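Local atomic coordinates of cyclic pyranopterin monophosphate synthase 2 (Mycobacterium tuberculosis, PDB entry 4FDF), a protein that probably converts (8S)-3',8-cyclo-7,8-dihydroguanosine 5'-triphosphate to cyclic pyranopterin monophosphate, releasing diphosphate, in the biosynthesis of the molybdenum cofactor. Residues B[37-42]-B[118-123]; B[68-73]-B[96-101]; B[108-113]-B[125-130]. All blocks are in the same frame, centred on the assembly; numbering follows the deposited sequence.

Contact 1 (B[37-42]-B[118-123]); sequences RTAVAA and TGVEME
The guanidinium of Arg37 lies flat over the main chain at Thr118, with the carbonyl carbon of Thr118 standing 3.2 Å from the guanidinium plane and displaced toward the rim of the group. The extended run from CG to NE carries the head there: with chi1 at -52° the chain leaves beside the backbone N, opposite the carbonyl carbon, and passes alongside Thr118, so that Arg37 CD comes within 3.4 Å of Thr118 O. Farther out, Arg37 NH1 approaches Gly119 N at 3.2 Å, but both atoms are donors and the pair is a close approach without a bond. NE makes a weak hydrogen bond to the carbonyl of Asp116, just before the second segment.

Here a strand of the sheet lies over the N-terminal end of a helix. Strand 35-46 belongs to the antiparallel sheet of a ferredoxin-like fold, and helix 121-139, which packs on that sheet, begins here with Val120 at its N-cap position. The first turn of this helix holds Met122 and Glu123, predicted to bind substrate, and the side chain of Thr118 is about 4 Å from that of His88, another residue predicted to bind substrate.

Ala39 points at the helix start and makes the apolar half of the contact. Its CB meets Val120 CG2 at 3.7 Å and lies equally close, 3.7 Å, to Glu121 N, so the methyl covers the first peptide of the helix as well as the valine branch. The CB of Glu121 flanks the same methyl, at 4.2 Å from Ala39 CB. Between the polar and apolar halves a water accepts from Val120 N at 3.0 Å and gives a weak, long bond to the carbonyl of Thr38.

Contact 2 (B[68-73]-B[96-101]); sequences TARVAG and DVDFTV
Arg70 spans from helix to strand and gives its NH1 to the carbonyl oxygen of Val97, at 2.9 Å from Arg70 NH1 to Val97 O with an N-H...O angle of 153°. The donor lies in the carbonyl plane, whereas the oxygen is tilted slightly from the guanidinium plane. CG set opposite the backbone N and an off-staggered chi2 bring Arg70 CD to 3.2 Å from Val97 O; the bend at chi3 then swings NE and the guanidinium round beside the strand, so that NH1 faces that oxygen.

The same bends bring the guanidinium against Phe99. Ring atom CE2 stands 3.9 Å above the guanidinium plane, over its centre, but the two planes are 72° apart, so the ring is steeply tilted to the cation. Phe99 CG leaves beside its own backbone N, and the ring reaches the helix, where its edge meets the backbone: Phe99 CZ is 3.7 Å from Arg70 N, near the ring plane, and Ala69 CB packs on the same CZ.

NH1 has a second acceptor, a water in the guanidinium plane 2.8 Å from Arg70 NH1. This water also accepts from Phe99 N, giving a bridge from arginine to strand backbone. Asp98 OD1 remains 4.2 Å from Arg70 NH1, beyond a salt bridge, though its charge may still add some attraction. Val97 CG2 packs against the helix backbone, 4.0 Å from Arg70 O and close to Gly73 C.

The axes of 68-73 and 96-101 run at 149°, roughly antiparallel, 8.2 Å apart at closest; they belong to helix 65-83 and to strand 92-101, an outermost strand of the sheet within this chain. Val97 and Phe99 also pack on Ile108 of neighbouring strand 105-116, while Ala69 touches Thr134 and Leu135 of helix 121-139.

Contact 3 (B[108-113]-B[125-130]); sequences ITATVR and LTAVSV
Ile108 opens the contact by offering its CG2 to the CG2 of Val128, a loose apolar approach at 4.4 Å; its carbonyl oxygen lies slightly closer, with Ile108 O 4.2 Å from that same methyl. At Thr109 the side chain turns away from the helix, leaving the backbone alone beside Val128. The tightest packing comes at Ala110, whose CB is 3.6 Å from Val128 CG2 and 3.9 Å from Ala127 CB. The small methyl therefore fits against two successive helix residues, and it matches the backbone register, in which Ala110 and Val128 have the nearest CA atoms. Val128 holds CG2 beside its backbone N, opposite the carbonyl carbon (chi1 160°), and this one branch serves all three strand residues. The contact is van der Waals packing of helix on sheet, methyls meeting methyls and strand backbone, with no hydrogen bond between the segments.

The axes of 125-130 and 108-113 come within 7.5 Å at 148°; here helix 121-139 covers strand 105-116 near the centre of the chain. Ala127 also touches Ala77 of helix 65-83, Val128 reaches Ile151 of strand 147-156, and Ser129 packs on Leu133 of a neighbouring subunit.

From the N terminus, strand 35-46 comes first, and contact 1 closes a long loop from it to the start of helix 121-139. Nested inside is contact 2, where strand 92-101 comes back to pack against helix 65-83. Contact 3 follows in series and closes the short loop between strand 105-116 and helix 121-139; it crosses contact 1, since 108-113 lies within its loop and 125-130 beyond. Strand 105-116 lies between strands 92-101 and 35-46 and connects the three: Ala39 O and Ala41 O probably accept from Val112 N and Ala110 N, and Asp98 N probably bonds to Thr109 O. A salt bridge from Asp96 to Arg113 adds to this, while Gly73 packs on Ala127 between the two helices.

Contact 1 (B[37-42]-B[118-123])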
loop_
_atom_site.group_PDB
_atom_site.type_symbol
_atom_site.label_atom_id
_atom_site.label_comp_id
_atom_site.label_asym_id
_atom_site.label_seq_id
_atom_site.Cartn_x
_atom_site.Cartn_y
_atom_site.Cartn_z
ATOM N N ARG B 37 14.146 -19.357 9.490
ATOM C CA ARG B 37 13.569 -20.117 8.376
ATOM C C ARG B 37 14.041 -19.676 6.993
ATOM O O ARG B 37 14.366 -18.504 6.764
ATOM C CB ARG B 37 12.044 -20.056 8.415
ATOM C CG ARG B 37 11.470 -20.453 9.749
ATOM C CD ARG B 37 9.981 -20.628 9.704
ATOM N NE ARG B 37 9.461 -20.792 11.060
ATOM C CZ ARG B 37 8.462 -21.605 11.394
ATOM N NH1 ARG B 37 7.852 -22.345 10.473
ATOM N NH2 ARG B 37 8.075 -21.677 12.660
ATOM N N THR B 38 14.071 -20.634 6.073
ATOM C CA THR B 38 14.330 -20.341 4.674
ATOM C C THR B 38 13.400 -21.125 3.745
ATOM O O THR B 38 13.118 -22.315 3.966
ATOM C CB THR B 38 15.830 -20.503 4.294
ATOM O OG1 THR B 38 15.969 -20.522 2.863
ATOM C CG2 THR B 38 16.407 -21.771 4.870
ATOM N N ALA B 39 12.907 -20.437 2.717
ATOM C CA ALA B 39 12.092 -21.088 1.701
ATOM C C ALA B 39 12.581 -20.731 0.314
ATOM O O ALA B 39 13.032 -19.613 0.071
ATOM C CB ALA B 39 10.628 -20.724 1.862
ATOM N N VAL B 40 12.481 -21.700 -0.590
ATOM C CA VAL B 40 12.857 -21.526 -1.981
ATOM C C VAL B 40 11.697 -21.952 -2.885
ATOM O O VAL B 40 11.128 -23.051 -2.741
ATOM C CB VAL B 40 14.147 -22.342 -2.343
ATOM C CG1 VAL B 40 14.608 -22.039 -3.781
ATOM C CG2 VAL B 40 15.275 -22.051 -1.358
ATOM N N ALA B 41 11.363 -21.079 -3.823
ATOM C CA ALA B 41 10.325 -21.355 -4.800
ATOM C C ALA B 41 10.892 -21.116 -6.196
ATOM O O ALA B 41 11.851 -20.364 -6.349
ATOM C CB ALA B 41 9.123 -20.456 -4.554
ATOM N N ALA B 42 10.290 -21.749 -7.203
ATOM C CA ALA B 42 10.685 -21.531 -8.602
ATOM C C ALA B 42 9.479 -21.373 -9.523
ATOM O O ALA B 42 8.324 -21.596 -9.115
ATOM C CB ALA B 42 11.581 -22.673 -9.094
ATOM N N THR B 118 6.170 -18.652 11.553
ATOM C CA THR B 118 5.623 -19.530 10.508
ATOM C C THR B 118 6.515 -19.507 9.266
ATOM O O THR B 118 7.357 -18.618 9.125
ATOM C CB THR B 118 4.119 -19.216 10.167
ATOM O OG1 THR B 118 3.765 -19.814 8.915
ATOM C CG2 THR B 118 3.848 -17.729 10.077
ATOM N N GLY B 119 6.338 -20.497 8.387
ATOM C CA GLY B 119 7.145 -20.631 7.169
ATOM C C GLY B 119 6.986 -19.462 6.210
ATOM O O GLY B 119 5.977 -18.753 6.257
ATOM N N VAL B 120 7.985 -19.276 5.343
ATOM C CA VAL B 120 8.028 -18.143 4.408
ATOM C C VAL B 120 7.886 -18.540 2.928
ATOM O O VAL B 120 8.337 -17.813 2.030
ATOM C CB VAL B 120 9.300 -17.245 4.622
ATOM C CG1 VAL B 120 9.254 -16.582 5.987
ATOM C CG2 VAL B 120 10.606 -18.037 4.442
ATOM N N GLU B 121 7.229 -19.674 2.684
ATOM C CA GLU B 121 7.023 -20.158 1.324
ATOM C C GLU B 121 6.075 -19.276 0.504
ATOM O O GLU B 121 6.204 -19.211 -0.716
ATOM C CB GLU B 121 6.605 -21.635 1.298
ATOM C CG GLU B 121 5.229 -21.960 1.884
ATOM C CD GLU B 121 5.243 -22.276 3.375
ATOM O OE1 GLU B 121 4.366 -23.044 3.813
ATOM O OE2 GLU B 121 6.102 -21.751 4.114
ATOM N N MET B 122 5.152 -18.579 1.161
ATOM C CA MET B 122 4.233 -17.692 0.444
ATOM C C MET B 122 4.933 -16.504 -0.199
ATOM O O MET B 122 4.651 -16.148 -1.357
ATOM C CB MET B 122 3.079 -17.218 1.340
ATOM C CG MET B 122 2.024 -18.301 1.658
ATOM S SD MET B 122 1.495 -19.332 0.250
ATOM C CE MET B 122 1.085 -18.096 -0.997
ATOM N N GLU B 123 5.844 -15.894 0.547
ATOM C CA GLU B 123 6.613 -14.771 0.034
ATOM C C GLU B 123 7.537 -15.205 -1.096
ATOM O O GLU B 123 7.668 -14.487 -2.088
ATOM C CB GLU B 123 7.380 -14.024 1.141
ATOM C CG GLU B 123 7.479 -14.729 2.490
ATOM C CD GLU B 123 6.171 -14.775 3.282
ATOM O OE1 GLU B 123 5.547 -13.714 3.512
ATOM O OE2 GLU B 123 5.778 -15.885 3.688
HETATM O O HOH W 1 10.086 -21.463 5.400
#

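Contact 2 (B[68-73]-B[96-101])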
loop_
_atom_site.group_PDB
_atom_site.type_symbol
_atom_site.label_atom_id
_atom_site.label_comp_id
_atom_site.label_asym_id
_atom_site.label_seq_id
_atom_site.Cartn_x
_atom_site.Cartn_y
_atom_site.Cartn_z
ATOM N N THR B 68 14.678 -5.356 -13.781
ATOM C CA THR B 68 13.363 -4.832 -13.427
ATOM C C THR B 68 12.551 -5.890 -12.665
ATOM O O THR B 68 11.929 -5.587 -11.647
ATOM C CB THR B 68 12.602 -4.278 -14.667
ATOM O OG1 THR B 68 13.365 -3.215 -15.249
ATOM C CG2 THR B 68 11.220 -3.729 -14.296
ATOM N N ALA B 69 12.594 -7.128 -13.145
ATOM C CA ALA B 69 11.805 -8.201 -12.553
ATOM C C ALA B 69 12.359 -8.653 -11.211
ATOM O O ALA B 69 11.598 -9.001 -10.315
ATOM C CB ALA B 69 11.684 -9.372 -13.520
ATOM N N ARG B 70 13.680 -8.635 -11.071
ATOM C CA ARG B 70 14.304 -8.924 -9.786
ATOM C C ARG B 70 13.803 -7.957 -8.718
ATOM O O ARG B 70 13.394 -8.392 -7.633
ATOM C CB ARG B 70 15.838 -8.896 -9.891
ATOM C CG ARG B 70 16.576 -9.024 -8.572
ATOM C CD ARG B 70 17.904 -9.788 -8.719
ATOM N NE ARG B 70 18.559 -9.532 -9.997
ATOM C CZ ARG B 70 19.194 -10.445 -10.723
ATOM N NH1 ARG B 70 19.281 -11.704 -10.310
ATOM N NH2 ARG B 70 19.743 -10.091 -11.875
ATOM N N VAL B 71 13.822 -6.662 -9.037
ATOM C CA VAL B 71 13.370 -5.620 -8.103
ATOM C C VAL B 71 11.883 -5.762 -7.797
ATOM O O VAL B 71 11.467 -5.610 -6.645
ATOM C CB VAL B 71 13.680 -4.165 -8.609
ATOM C CG1 VAL B 71 13.131 -3.125 -7.632
ATOM C CG2 VAL B 71 15.182 -3.948 -8.770
ATOM N N ALA B 72 11.083 -6.066 -8.816
ATOM C CA ALA B 72 9.639 -6.278 -8.606
ATOM C C ALA B 72 9.347 -7.497 -7.706
ATOM O O ALA B 72 8.452 -7.447 -6.835
ATOM C CB ALA B 72 8.909 -6.398 -9.948
ATOM N N GLY B 73 10.119 -8.571 -7.910
ATOM C CA GLY B 73 9.997 -9.802 -7.101
ATOM C C GLY B 73 10.391 -9.583 -5.644
ATOM O O GLY B 73 9.761 -10.120 -4.725
ATOM N N ASP B 96 16.365 -13.130 -2.196
ATOM C CA ASP B 96 17.079 -13.192 -3.468
ATOM C C ASP B 96 16.169 -13.677 -4.584
ATOM O O ASP B 96 15.309 -14.546 -4.373
ATOM C CB ASP B 96 18.306 -14.095 -3.362
ATOM C CG ASP B 96 19.407 -13.473 -2.539
ATOM O OD1 ASP B 96 19.502 -13.794 -1.341
ATOM O OD2 ASP B 96 20.170 -12.645 -3.080
ATOM N N VAL B 97 16.354 -13.093 -5.766
ATOM C CA VAL B 97 15.702 -13.552 -6.982
ATOM C C VAL B 97 16.787 -13.825 -8.021
ATOM O O VAL B 97 17.550 -12.920 -8.385
ATOM C CB VAL B 97 14.663 -12.522 -7.530
ATOM C CG1 VAL B 97 14.039 -13.017 -8.847
ATOM C CG2 VAL B 97 13.564 -12.244 -6.496
ATOM N N ASP B 98 16.858 -15.074 -8.482
ATOM C CA ASP B 98 17.823 -15.464 -9.501
ATOM C C ASP B 98 17.134 -15.917 -10.791
ATOM O O ASP B 98 16.016 -16.443 -10.758
ATOM C CB ASP B 98 18.754 -16.568 -8.976
ATOM C CG ASP B 98 19.571 -16.124 -7.761
ATOM O OD1 ASP B 98 20.087 -14.980 -7.747
ATOM O OD2 ASP B 98 19.704 -16.936 -6.816
ATOM N N PHE B 99 17.824 -15.703 -11.909
ATOM C CA PHE B 99 17.374 -16.141 -13.222
ATOM C C PHE B 99 18.381 -17.091 -13.858
ATOM O O PHE B 99 19.596 -16.906 -13.722
ATOM C CB PHE B 99 17.165 -14.943 -14.144
ATOM C CG PHE B 99 16.251 -13.900 -13.581
ATOM C CD1 PHE B 99 14.873 -14.043 -13.679
ATOM C CD2 PHE B 99 16.774 -12.764 -12.950
ATOM C CE1 PHE B 99 14.016 -13.071 -13.144
ATOM C CE2 PHE B 99 15.936 -11.792 -12.419
ATOM C CZ PHE B 99 14.553 -11.939 -12.511
ATOM N N THR B 100 17.866 -18.127 -14.518
ATOM C CA THR B 100 18.657 -18.946 -15.431
ATOM C C THR B 100 17.981 -18.833 -16.789
ATOM O O THR B 100 16.847 -19.282 -16.953
ATOM C CB THR B 100 18.702 -20.425 -15.010
ATOM O OG1 THR B 100 19.177 -20.542 -13.665
ATOM C CG2 THR B 100 19.606 -21.234 -15.955
ATOM N N VAL B 101 18.663 -18.201 -17.746
ATOM C CA VAL B 101 18.131 -18.056 -19.102
ATOM C C VAL B 101 18.561 -19.232 -19.991
ATOM O O VAL B 101 19.756 -19.488 -20.194
ATOM C CB VAL B 101 18.495 -16.678 -19.769
ATOM C CG1 VAL B 101 18.206 -15.507 -18.826
ATOM C CG2 VAL B 101 19.948 -16.643 -20.244
HETATM O O HOH W 2 20.190 -14.013 -11.619
#

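Contact 3 (B[108-113]-B[125-130])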
loop_
_atom_site.group_PDB
_atom_site.type_symbol
_atom_site.label_atom_id
_atom_site.label_comp_id
_atom_site.label_asym_id
_atom_site.label_seq_id
_atom_site.Cartn_x
_atom_site.Cartn_y
_atom_site.Cartn_z
ATOM N N ILE B 108 13.015 -18.849 -12.893
ATOM C CA ILE B 108 13.081 -17.872 -11.828
ATOM C C ILE B 108 13.178 -18.620 -10.502
ATOM O O ILE B 108 12.442 -19.567 -10.263
ATOM C CB ILE B 108 11.833 -16.952 -11.847
ATOM C CG1 ILE B 108 11.627 -16.361 -13.242
ATOM C CG2 ILE B 108 11.958 -15.839 -10.812
ATOM C CD1 ILE B 108 10.225 -15.890 -13.525
ATOM N N THR B 109 14.102 -18.211 -9.644
ATOM C CA THR B 109 14.201 -18.820 -8.324
ATOM C C THR B 109 14.204 -17.724 -7.255
ATOM O O THR B 109 15.004 -16.792 -7.318
ATOM C CB THR B 109 15.471 -19.711 -8.217
ATOM O OG1 THR B 109 15.546 -20.575 -9.364
ATOM C CG2 THR B 109 15.457 -20.561 -6.963
ATOM N N ALA B 110 13.310 -17.837 -6.277
ATOM C CA ALA B 110 13.320 -16.915 -5.152
ATOM C C ALA B 110 13.691 -17.619 -3.849
ATOM O O ALA B 110 13.161 -18.684 -3.532
ATOM C CB ALA B 110 11.984 -16.190 -5.023
ATOM N N THR B 111 14.625 -17.017 -3.120
ATOM C CA THR B 111 15.082 -17.524 -1.827
ATOM C C THR B 111 14.738 -16.476 -0.780
ATOM O O THR B 111 15.120 -15.308 -0.914
ATOM C CB THR B 111 16.609 -17.823 -1.849
ATOM O OG1 THR B 111 16.859 -18.886 -2.773
ATOM C CG2 THR B 111 17.124 -18.234 -0.473
ATOM N N VAL B 112 13.976 -16.890 0.229
ATOM C CA VAL B 112 13.497 -15.984 1.271
ATOM C C VAL B 112 13.973 -16.501 2.617
ATOM O O VAL B 112 13.893 -17.702 2.895
ATOM C CB VAL B 112 11.941 -15.846 1.274
ATOM C CG1 VAL B 112 11.470 -14.931 2.422
ATOM C CG2 VAL B 112 11.435 -15.279 -0.053
ATOM N N ARG B 113 14.483 -15.596 3.442
ATOM C CA ARG B 113 14.896 -15.932 4.802
ATOM C C ARG B 113 14.169 -15.055 5.817
ATOM O O ARG B 113 13.890 -13.866 5.560
ATOM C CB ARG B 113 16.423 -15.837 4.957
ATOM C CG ARG B 113 17.196 -16.940 4.200
ATOM C CD ARG B 113 18.664 -16.579 3.905
ATOM N NE ARG B 113 18.797 -15.289 3.220
ATOM C CZ ARG B 113 19.089 -15.117 1.927
ATOM N NH1 ARG B 113 19.313 -16.157 1.120
ATOM N NH2 ARG B 113 19.169 -13.884 1.440
ATOM N N LEU B 125 6.947 -17.712 -3.181
ATOM C CA LEU B 125 6.040 -17.914 -4.323
ATOM C C LEU B 125 5.543 -16.595 -4.938
ATOM O O LEU B 125 5.428 -16.475 -6.164
ATOM C CB LEU B 125 4.841 -18.765 -3.903
ATOM C CG LEU B 125 5.106 -20.235 -3.595
ATOM C CD1 LEU B 125 3.941 -20.799 -2.782
ATOM C CD2 LEU B 125 5.343 -21.058 -4.859
ATOM N N THR B 126 5.258 -15.618 -4.082
ATOM C CA THR B 126 4.797 -14.291 -4.500
ATOM C C THR B 126 5.873 -13.549 -5.322
ATOM O O THR B 126 5.582 -12.963 -6.381
ATOM C CB THR B 126 4.340 -13.483 -3.255
ATOM O OG1 THR B 126 3.205 -14.137 -2.663
ATOM C CG2 THR B 126 3.968 -12.065 -3.599
ATOM N N ALA B 127 7.112 -13.599 -4.831
ATOM C CA ALA B 127 8.276 -13.040 -5.519
ATOM C C ALA B 127 8.471 -13.668 -6.896
ATOM O O ALA B 127 8.596 -12.969 -7.894
ATOM C CB ALA B 127 9.537 -13.229 -4.663
ATOM N N VAL B 128 8.460 -14.995 -6.953
ATOM C CA VAL B 128 8.573 -15.704 -8.223
ATOM C C VAL B 128 7.438 -15.250 -9.129
ATOM O O VAL B 128 7.626 -14.928 -10.302
ATOM C CB VAL B 128 8.509 -17.237 -8.008
ATOM C CG1 VAL B 128 8.142 -17.976 -9.315
ATOM C CG2 VAL B 128 9.829 -17.756 -7.457
ATOM N N SER B 129 6.258 -15.179 -8.544
ATOM C CA SER B 129 5.071 -14.838 -9.273
ATOM C C SER B 129 5.122 -13.437 -9.848
ATOM O O SER B 129 4.873 -13.248 -11.051
ATOM C CB SER B 129 3.891 -14.996 -8.342
ATOM O OG SER B 129 2.689 -14.880 -9.078
ATOM N N VAL B 130 5.473 -12.449 -9.021
ATOM C CA VAL B 130 5.505 -11.066 -9.509
ATOM C C VAL B 130 6.683 -10.819 -10.463
ATOM O O VAL B 130 6.570 -10.027 -11.405
ATOM C CB VAL B 130 5.419 -10.027 -8.354
ATOM C CG1 VAL B 130 5.619 -8.601 -8.874
ATOM C CG2 VAL B 130 4.042 -10.134 -7.647
#